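Local coordinates for protein tyrosine--tRNA ligase, mitochondrial (Coccidioides posadasii, PDB 5IJX) that probably joins L-tyrosine to its cognate mitochondrial tRNA at the expense of ATP, this piece being the class I catalytic domain with tyrosine bound, at residues 165-168 with 169-173; 175-178 with 179-182; 221-224 with 225-228. All coordinates share one frame; numbering follows the deposited sequence.

Contact 1 of 3, residues 165-168 with 169-173; sequences ALEN and NNTWW
Between Asn168, the last residue of strand 164-168, and Thr171 in the short helix 170-173 the backbone makes a turn, which is closed by a bond of 2.7 Å from Thr171 N to Asn168 O. The same carbonyl takes a second donor: Thr171 OG1 lies 2.8 Å from Asn168 O, in the carbonyl plane, whereas the amide N-H comes from above it. Threonine suits this place because its hydroxyl, held beside its own backbone N (chi1 -66°), reaches the acceptor that its N-H also uses. Asn168 contributes its side chain as well. With CG anti to the backbone N (chi1 -176°), the short amide carries OD1 forward along the chain, where it accepts from Asn170 N at 3.1 Å in a capping bond. The Asn168 and Asn170 amides lie close to parallel, 17° apart, without a hydrogen bond between them. Glu167 bends at chi2 and accepts a hydrogen bond from Asn168 N on the anti lone pair of OE1, at 3.1 Å. Its carboxylate also passes obliquely by the Trp172 indole, while Asn168 O sits over one face of that ring. Asn169 turns the other way: its OD1 accepts from Ser107 N and its ND2 donates to Thr108 OG1, close to bound tyrosine. Such a turn at the C-terminal end of a parallel strand is where Rossmann-fold enzymes, class I synthetases among them, place their ligand-binding loops.

Contact 2 of 3, residues 175-178 with 179-182; sequences KQSL and KEVM
Ser177 is the N-cap of helix 178-186, its OG accepting from Glu180 N at 3.0 Å. The hydroxyl sits between its own backbone N and carbonyl carbon (chi1 67°), which points it into the first turn, where N-H groups have no earlier carbonyl to bond; serine fits because its oxygen is only one bond beyond CB. Gln176, the residue before the cap, ties the Glu180 side chain to the start of the helix. Its chain bends at chi2 and crosses that of Glu180 at about a right angle, the amide and carboxylate planes being 59° apart. Gln176 NE2 meets Glu180 OE2 at 2.9 Å on a nearly straight bond: the oxygen lies in the plane of the amide but is itself approached from above the carboxylate plane. The amide's other N-H goes to Ser177 O at 3.1 Å, onto a lone pair, so two bonds fix the rotation of the amide, and OE1 has a weak bond to Trp223 NE1. A glutamate in the first turn also places negative charge near the helix's positive end, which is probably favourable. The aliphatic part of Gln176 packs as well, its CG 3.7 Å from Val181 CG2. Leu178 and Val181 suit the dimer interface, where both pack on the second subunit, Leu178 against Trp173 of that chain and Val181 against its Leu178. Lys179 extends fully, and its NZ bonds to Asn174 OD1 of the second subunit. Val181 N reaches Ser177 O only in a weak bond; Met182 N to Leu178 O, at 2.9 Å, is the first full one of these residues. The side chains of Leu178 and Met182, a selenomethionine in this crystal, cross at a slant, with Leu178 CD2 3.6 Å from Met182 CG.

Contact 3 of 3, residues 221-224 with 225-228; sequences QGWD and FWYL. With TYR (tyrosine), chain B.
Asp224 and Leu228 lie one turn apart on helix 217-229, joined by a bond of 3.0 Å from Leu228 N to Asp224 O. Three like it, from Phe225, Trp226 and Tyr227 back to Gln221, Gly222 and Trp223, keep the helix regular. The side chain of Asp224 leads from this backbone into the tyrosine site. Its CB already lies 3.4 Å from the OH of the bound tyrosine. CG is set beside the backbone N (chi1 -68°), and from it the two oxygens part: OD2 accepts from the ligand OH at 3.2 Å and also from Asn169 ND2, while OD1 receives the indole N-H groups of both Trp172 and Trp173. A short, two-oxygen acid suits the place, since each oxygen serves a different set of donors and the second-shell tryptophans hold the carboxylate's orientation. One turn earlier, Gln221 reaches out extended, CG anti to its backbone N (chi1 174°), and lays its amide over a face of the ligand ring, NE2 3.2 Å from the ligand's CE1. At its tip OE1 makes a weak bond of 3.3 Å to the ligand's amino N, while NE2 donates to Gln236 OE1 and Gln242 OE1. Away from the ligand, Trp223 and Trp226 form a tilted edge-to-face pair. The edge of Trp226 is directed at the face of Trp223, CD1 being 3.8 Å from Trp223 CZ3 and the planes 58° apart. Large flat residues suit these places, as Trp223 also packs on helix 178-186 and Trp226 on helix 243-259. The helix thus turns largely aromatic and aliphatic side chains toward its neighbouring helices, with Gln221 and Asp224 toward the substrate, and its aspartate meets the phenolic hydroxyl as in bacterial tyrosyl-tRNA synthetases, a hallmark of their amino-acid pocket.

Along the chain the contacts come in series, contact 1 leaving the sheet at strand 164-168, contact 2 starting helix 178-186, and contact 3 within helix 217-229, all inside the class I catalytic domain. Contact 3 is the hub: its centre lies about 11 Å from that of contact 1 and about 13 Å from that of contact 2, while contacts 1 and 2 are about 16 Å apart. Contact 1 meets it at Asp224, beside the ligand, and further along the helix, where the Trp172 ring stacks on Tyr227. Contact 2 meets it through Trp223, packed by Val181. Touching side chains thus join the substrate pocket to the subunit interface, which Trp173 of contact 1 also reaches.

Contact 1 of 3, residues 165-168 with 169-173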
loop_
_atom_site.group_PDB
_atom_site.type_symbol
_atom_site.label_atom_id
_atom_site.label_comp_id
_atom_site.label_asym_id
_atom_site.label_seq_id
_atom_site.Cartn_x
_atom_site.Cartn_y
_atom_site.Cartn_z
ATOM N N ALA A 165 -14.592 -17.244 16.688
ATOM C CA ALA A 165 -13.337 -17.226 15.953
ATOM C C ALA A 165 -12.353 -16.260 16.590
ATOM O O ALA A 165 -12.740 -15.194 17.078
ATOM C CB ALA A 165 -13.562 -16.844 14.487
ATOM N N LEU A 166 -11.079 -16.650 16.570
ATOM C CA LEU A 166 -9.967 -15.799 16.979
ATOM C C LEU A 166 -9.013 -15.690 15.799
ATOM O O LEU A 166 -8.495 -16.705 15.322
ATOM C CB LEU A 166 -9.257 -16.368 18.211
ATOM C CG LEU A 166 -8.019 -15.616 18.709
ATOM C CD1 LEU A 166 -8.342 -14.169 19.041
ATOM C CD2 LEU A 166 -7.424 -16.313 19.925
ATOM N N GLU A 167 -8.793 -14.465 15.324
ATOM C CA GLU A 167 -7.989 -14.206 14.141
ATOM C C GLU A 167 -6.903 -13.193 14.470
ATOM O O GLU A 167 -7.011 -12.423 15.426
ATOM C CB GLU A 167 -8.846 -13.680 12.976
ATOM C CG GLU A 167 -9.344 -14.752 12.020
ATOM C CD GLU A 167 -8.225 -15.362 11.191
ATOM O OE1 GLU A 167 -7.041 -15.081 11.478
ATOM O OE2 GLU A 167 -8.531 -16.121 10.245
ATOM N N ASN A 168 -5.844 -13.212 13.662
ATOM C CA ASN A 168 -4.793 -12.203 13.703
ATOM C C ASN A 168 -4.636 -11.669 12.290
ATOM O O ASN A 168 -4.422 -12.448 11.354
ATOM C CB ASN A 168 -3.476 -12.789 14.222
ATOM C CG ASN A 168 -2.386 -11.744 14.368
ATOM O OD1 ASN A 168 -2.301 -10.800 13.582
ATOM N ND2 ASN A 168 -1.545 -11.909 15.379
ATOM N N ASN A 169 -4.749 -10.349 12.127
ATOM C CA ASN A 169 -4.882 -9.802 10.783
ATOM C C ASN A 169 -3.647 -10.050 9.932
ATOM O O ASN A 169 -3.761 -10.109 8.701
ATOM C CB ASN A 169 -5.206 -8.304 10.833
ATOM C CG ASN A 169 -4.149 -7.495 11.543
ATOM O OD1 ASN A 169 -3.061 -7.987 11.843
ATOM N ND2 ASN A 169 -4.464 -6.233 11.815
ATOM N N ASN A 170 -2.475 -10.227 10.541
ATOM C CA ASN A 170 -1.326 -10.552 9.706
ATOM C C ASN A 170 -1.419 -11.952 9.116
ATOM O O ASN A 170 -0.536 -12.337 8.342
ATOM C CB ASN A 170 -0.017 -10.375 10.481
ATOM C CG ASN A 170 0.079 -11.256 11.703
ATOM O OD1 ASN A 170 -0.503 -12.338 11.764
ATOM N ND2 ASN A 170 0.831 -10.791 12.691
ATOM N N THR A 171 -2.460 -12.716 9.449
ATOM C CA THR A 171 -2.774 -13.907 8.670
ATOM C C THR A 171 -2.902 -13.570 7.191
ATOM O O THR A 171 -2.583 -14.403 6.335
ATOM C CB THR A 171 -4.069 -14.550 9.180
ATOM O OG1 THR A 171 -3.871 -15.044 10.511
ATOM C CG2 THR A 171 -4.502 -15.699 8.278
ATOM N N TRP A 172 -3.373 -12.358 6.868
ATOM C CA TRP A 172 -3.480 -11.934 5.480
ATOM C C TRP A 172 -2.546 -10.792 5.105
ATOM O O TRP A 172 -2.265 -10.623 3.915
ATOM C CB TRP A 172 -4.927 -11.531 5.143
ATOM C CG TRP A 172 -5.575 -10.541 6.074
ATOM C CD1 TRP A 172 -5.500 -9.179 6.010
ATOM C CD2 TRP A 172 -6.430 -10.840 7.186
ATOM N NE1 TRP A 172 -6.245 -8.614 7.018
ATOM C CE2 TRP A 172 -6.825 -9.612 7.755
ATOM C CE3 TRP A 172 -6.894 -12.029 7.760
ATOM C CZ2 TRP A 172 -7.662 -9.538 8.865
ATOM C CZ3 TRP A 172 -7.722 -11.954 8.863
ATOM C CH2 TRP A 172 -8.097 -10.717 9.405
ATOM N N TRP A 173 -2.048 -10.016 6.067
ATOM C CA TRP A 173 -1.092 -8.968 5.727
ATOM C C TRP A 173 0.303 -9.518 5.460
ATOM O O TRP A 173 1.113 -8.830 4.830
ATOM C CB TRP A 173 -1.022 -7.917 6.835
ATOM C CG TRP A 173 -2.239 -7.052 6.907
ATOM C CD1 TRP A 173 -3.113 -6.951 7.948
ATOM C CD2 TRP A 173 -2.724 -6.173 5.887
ATOM N NE1 TRP A 173 -4.112 -6.058 7.641
ATOM C CE2 TRP A 173 -3.895 -5.566 6.380
ATOM C CE3 TRP A 173 -2.280 -5.837 4.604
ATOM C CZ2 TRP A 173 -4.627 -4.644 5.639
ATOM C CZ3 TRP A 173 -3.008 -4.923 3.870
ATOM C CH2 TRP A 173 -4.169 -4.337 4.389
#

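Contact 2 of 3, residues 175-178 with 179-182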
loop_
_atom_site.group_PDB
_atom_site.type_symbol
_atom_site.label_atom_id
_atom_site.label_comp_id
_atom_site.label_asym_id
_atom_site.label_seq_id
_atom_site.Cartn_x
_atom_site.Cartn_y
_atom_site.Cartn_z
ATOM N N LYS A 175 0.926 -11.537 3.306
ATOM C CA LYS A 175 0.982 -11.788 1.870
ATOM C C LYS A 175 0.106 -10.864 1.036
ATOM O O LYS A 175 0.232 -10.889 -0.192
ATOM C CB LYS A 175 0.579 -13.241 1.575
ATOM C CG LYS A 175 1.512 -14.283 2.176
ATOM N N GLN A 176 -0.768 -10.059 1.637
ATOM C CA GLN A 176 -1.674 -9.223 0.860
ATOM C C GLN A 176 -0.885 -8.291 -0.049
ATOM O O GLN A 176 -0.053 -7.508 0.421
ATOM C CB GLN A 176 -2.580 -8.420 1.790
ATOM C CG GLN A 176 -3.521 -7.466 1.063
ATOM C CD GLN A 176 -4.427 -8.179 0.077
ATOM O OE1 GLN A 176 -5.296 -8.957 0.467
ATOM N NE2 GLN A 176 -4.223 -7.919 -1.210
ATOM N N SER A 177 -1.148 -8.377 -1.350
ATOM C CA SER A 177 -0.448 -7.535 -2.308
ATOM C C SER A 177 -0.870 -6.081 -2.154
ATOM O O SER A 177 -2.043 -5.779 -1.919
ATOM C CB SER A 177 -0.739 -8.000 -3.733
ATOM O OG SER A 177 -2.101 -7.781 -4.060
ATOM N N LEU A 178 0.099 -5.172 -2.284
ATOM C CA LEU A 178 -0.237 -3.757 -2.403
ATOM C C LEU A 178 -1.078 -3.509 -3.647
ATOM O O LEU A 178 -1.998 -2.680 -3.634
ATOM C CB LEU A 178 1.041 -2.917 -2.443
ATOM C CG LEU A 178 0.880 -1.414 -2.695
ATOM C CD1 LEU A 178 1.988 -0.651 -1.989
ATOM C CD2 LEU A 178 0.897 -1.089 -4.185
ATOM N N LYS A 179 -0.771 -4.222 -4.732
ATOM C CA LYS A 179 -1.495 -4.046 -5.985
ATOM C C LYS A 179 -2.997 -4.205 -5.782
ATOM O O LYS A 179 -3.782 -3.316 -6.130
ATOM C CB LYS A 179 -0.981 -5.049 -7.017
ATOM C CG LYS A 179 -1.384 -4.739 -8.445
ATOM C CD LYS A 179 -0.970 -5.863 -9.381
ATOM C CE LYS A 179 -1.353 -5.566 -10.822
ATOM N NZ LYS A 179 -0.964 -6.669 -11.743
ATOM N N GLU A 180 -3.417 -5.336 -5.213
ATOM C CA GLU A 180 -4.845 -5.582 -5.054
ATOM C C GLU A 180 -5.500 -4.495 -4.213
ATOM O O GLU A 180 -6.601 -4.036 -4.532
ATOM C CB GLU A 180 -5.080 -6.957 -4.429
ATOM C CG GLU A 180 -6.553 -7.310 -4.265
ATOM C CD GLU A 180 -6.762 -8.708 -3.721
ATOM O OE1 GLU A 180 -7.891 -9.228 -3.840
ATOM O OE2 GLU A 180 -5.799 -9.289 -3.177
ATOM N N VAL A 181 -4.839 -4.068 -3.135
ATOM C CA VAL A 181 -5.420 -3.041 -2.273
ATOM C C VAL A 181 -5.612 -1.746 -3.051
ATOM O O VAL A 181 -6.675 -1.118 -2.994
ATOM C CB VAL A 181 -4.544 -2.825 -1.025
ATOM C CG1 VAL A 181 -5.131 -1.730 -0.155
ATOM C CG2 VAL A 181 -4.423 -4.121 -0.232
HETATM N N MSE A 182 -4.589 -1.330 -3.790
HETATM C CA MSE A 182 -4.656 -0.085 -4.549
HETATM C C MSE A 182 -5.743 -0.135 -5.618
HETATM O O MSE A 182 -6.536 0.797 -5.752
HETATM C CB MSE A 182 -3.304 0.216 -5.197
HETATM C CG MSE A 182 -2.217 0.662 -4.227
HETATM SE SE MSE A 182 -2.686 2.301 -3.271
HETATM C CE MSE A 182 -3.477 1.510 -1.668
#

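Contact 3 of 3, residues 221-224 with 225-228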
loop_
_atom_site.group_PDB
_atom_site.type_symbol
_atom_site.label_atom_id
_atom_site.label_comp_id
_atom_site.label_asym_id
_atom_site.label_seq_id
_atom_site.Cartn_x
_atom_site.Cartn_y
_atom_site.Cartn_z
ATOM N N GLN A 221 -7.073 -0.966 8.328
ATOM C CA GLN A 221 -8.185 -1.424 9.155
ATOM C C GLN A 221 -9.446 -1.624 8.321
ATOM O O GLN A 221 -10.170 -2.616 8.498
ATOM C CB GLN A 221 -8.429 -0.432 10.290
ATOM C CG GLN A 221 -9.654 -0.744 11.123
ATOM C CD GLN A 221 -9.635 -0.047 12.466
ATOM O OE1 GLN A 221 -8.612 0.496 12.885
ATOM N NE2 GLN A 221 -10.772 -0.058 13.152
ATOM N N GLY A 222 -9.718 -0.702 7.397
ATOM C CA GLY A 222 -10.832 -0.891 6.488
ATOM C C GLY A 222 -10.696 -2.150 5.657
ATOM O O GLY A 222 -11.695 -2.788 5.321
ATOM N N TRP A 223 -9.463 -2.528 5.320
ATOM C CA TRP A 223 -9.238 -3.733 4.537
ATOM C C TRP A 223 -9.400 -4.984 5.383
ATOM O O TRP A 223 -9.816 -6.024 4.866
ATOM C CB TRP A 223 -7.847 -3.706 3.901
ATOM C CG TRP A 223 -7.659 -4.779 2.871
ATOM C CD1 TRP A 223 -7.085 -6.005 3.055
ATOM C CD2 TRP A 223 -8.061 -4.727 1.495
ATOM N NE1 TRP A 223 -7.099 -6.716 1.876
ATOM C CE2 TRP A 223 -7.695 -5.954 0.905
ATOM C CE3 TRP A 223 -8.694 -3.761 0.706
ATOM C CZ2 TRP A 223 -7.939 -6.239 -0.437
ATOM C CZ3 TRP A 223 -8.935 -4.046 -0.624
ATOM C CH2 TRP A 223 -8.557 -5.274 -1.184
ATOM N N ASP A 224 -9.064 -4.915 6.673
ATOM C CA ASP A 224 -9.471 -5.978 7.585
ATOM C C ASP A 224 -10.984 -6.138 7.556
ATOM O O ASP A 224 -11.507 -7.254 7.422
ATOM C CB ASP A 224 -8.993 -5.676 9.008
ATOM C CG ASP A 224 -7.488 -5.738 9.152
ATOM O OD1 ASP A 224 -6.813 -6.234 8.226
ATOM O OD2 ASP A 224 -6.985 -5.299 10.207
ATOM N N PHE A 225 -11.706 -5.017 7.661
ATOM C CA PHE A 225 -13.164 -5.065 7.610
ATOM C C PHE A 225 -13.660 -5.684 6.308
ATOM O O PHE A 225 -14.618 -6.459 6.312
ATOM C CB PHE A 225 -13.739 -3.659 7.778
ATOM C CG PHE A 225 -15.196 -3.627 8.167
ATOM C CD1 PHE A 225 -15.941 -4.794 8.274
ATOM C CD2 PHE A 225 -15.824 -2.418 8.422
ATOM C CE1 PHE A 225 -17.274 -4.753 8.630
ATOM C CE2 PHE A 225 -17.157 -2.373 8.782
ATOM C CZ PHE A 225 -17.883 -3.542 8.886
ATOM N N TRP A 226 -13.039 -5.337 5.181
ATOM C CA TRP A 226 -13.458 -5.891 3.897
ATOM C C TRP A 226 -13.174 -7.386 3.829
ATOM O O TRP A 226 -14.027 -8.176 3.399
ATOM C CB TRP A 226 -12.745 -5.132 2.776
ATOM C CG TRP A 226 -12.816 -5.745 1.414
ATOM C CD1 TRP A 226 -11.765 -6.173 0.657
ATOM C CD2 TRP A 226 -13.993 -5.975 0.633
ATOM N NE1 TRP A 226 -12.214 -6.660 -0.546
ATOM C CE2 TRP A 226 -13.579 -6.552 -0.585
ATOM C CE3 TRP A 226 -15.356 -5.755 0.846
ATOM C CZ2 TRP A 226 -14.480 -6.912 -1.585
ATOM C CZ3 TRP A 226 -16.248 -6.114 -0.147
ATOM C CH2 TRP A 226 -15.807 -6.684 -1.348
ATOM N N TYR A 227 -11.984 -7.788 4.275
ATOM C CA TYR A 227 -11.617 -9.198 4.303
ATOM C C TYR A 227 -12.639 -10.009 5.086
ATOM O O TYR A 227 -13.118 -11.047 4.615
ATOM C CB TYR A 227 -10.220 -9.346 4.908
ATOM C CG TYR A 227 -9.735 -10.772 5.039
ATOM C CD1 TYR A 227 -8.937 -11.348 4.060
ATOM C CD2 TYR A 227 -10.064 -11.539 6.151
ATOM C CE1 TYR A 227 -8.487 -12.652 4.179
ATOM C CE2 TYR A 227 -9.623 -12.843 6.276
ATOM C CZ TYR A 227 -8.832 -13.394 5.291
ATOM O OH TYR A 227 -8.392 -14.693 5.422
ATOM N N LEU A 228 -12.990 -9.549 6.290
ATOM C CA LEU A 228 -14.001 -10.248 7.077
ATOM C C LEU A 228 -15.394 -10.091 6.483
ATOM O O LEU A 228 -16.255 -10.949 6.706
ATOM C CB LEU A 228 -13.981 -9.740 8.517
ATOM C CG LEU A 228 -12.660 -9.967 9.249
ATOM C CD1 LEU A 228 -12.676 -9.284 10.608
ATOM C CD2 LEU A 228 -12.383 -11.457 9.397
HETATM N N TYR B . -7.857 0.389 16.137
HETATM C CA TYR B . -7.961 -0.567 17.233
HETATM C C TYR B . -7.291 -0.020 18.494
HETATM O O TYR B . -7.631 -0.395 19.619
HETATM C CB TYR B . -7.325 -1.904 16.837
HETATM C CG TYR B . -7.875 -2.512 15.559
HETATM C CD1 TYR B . -9.222 -2.406 15.232
HETATM C CD2 TYR B . -7.043 -3.194 14.680
HETATM C CE1 TYR B . -9.721 -2.963 14.065
HETATM C CE2 TYR B . -7.533 -3.752 13.513
HETATM C CZ TYR B . -8.871 -3.635 13.209
HETATM O OH TYR B . -9.356 -4.193 12.046
HETATM O OXT TYR B . -6.386 0.813 18.417
#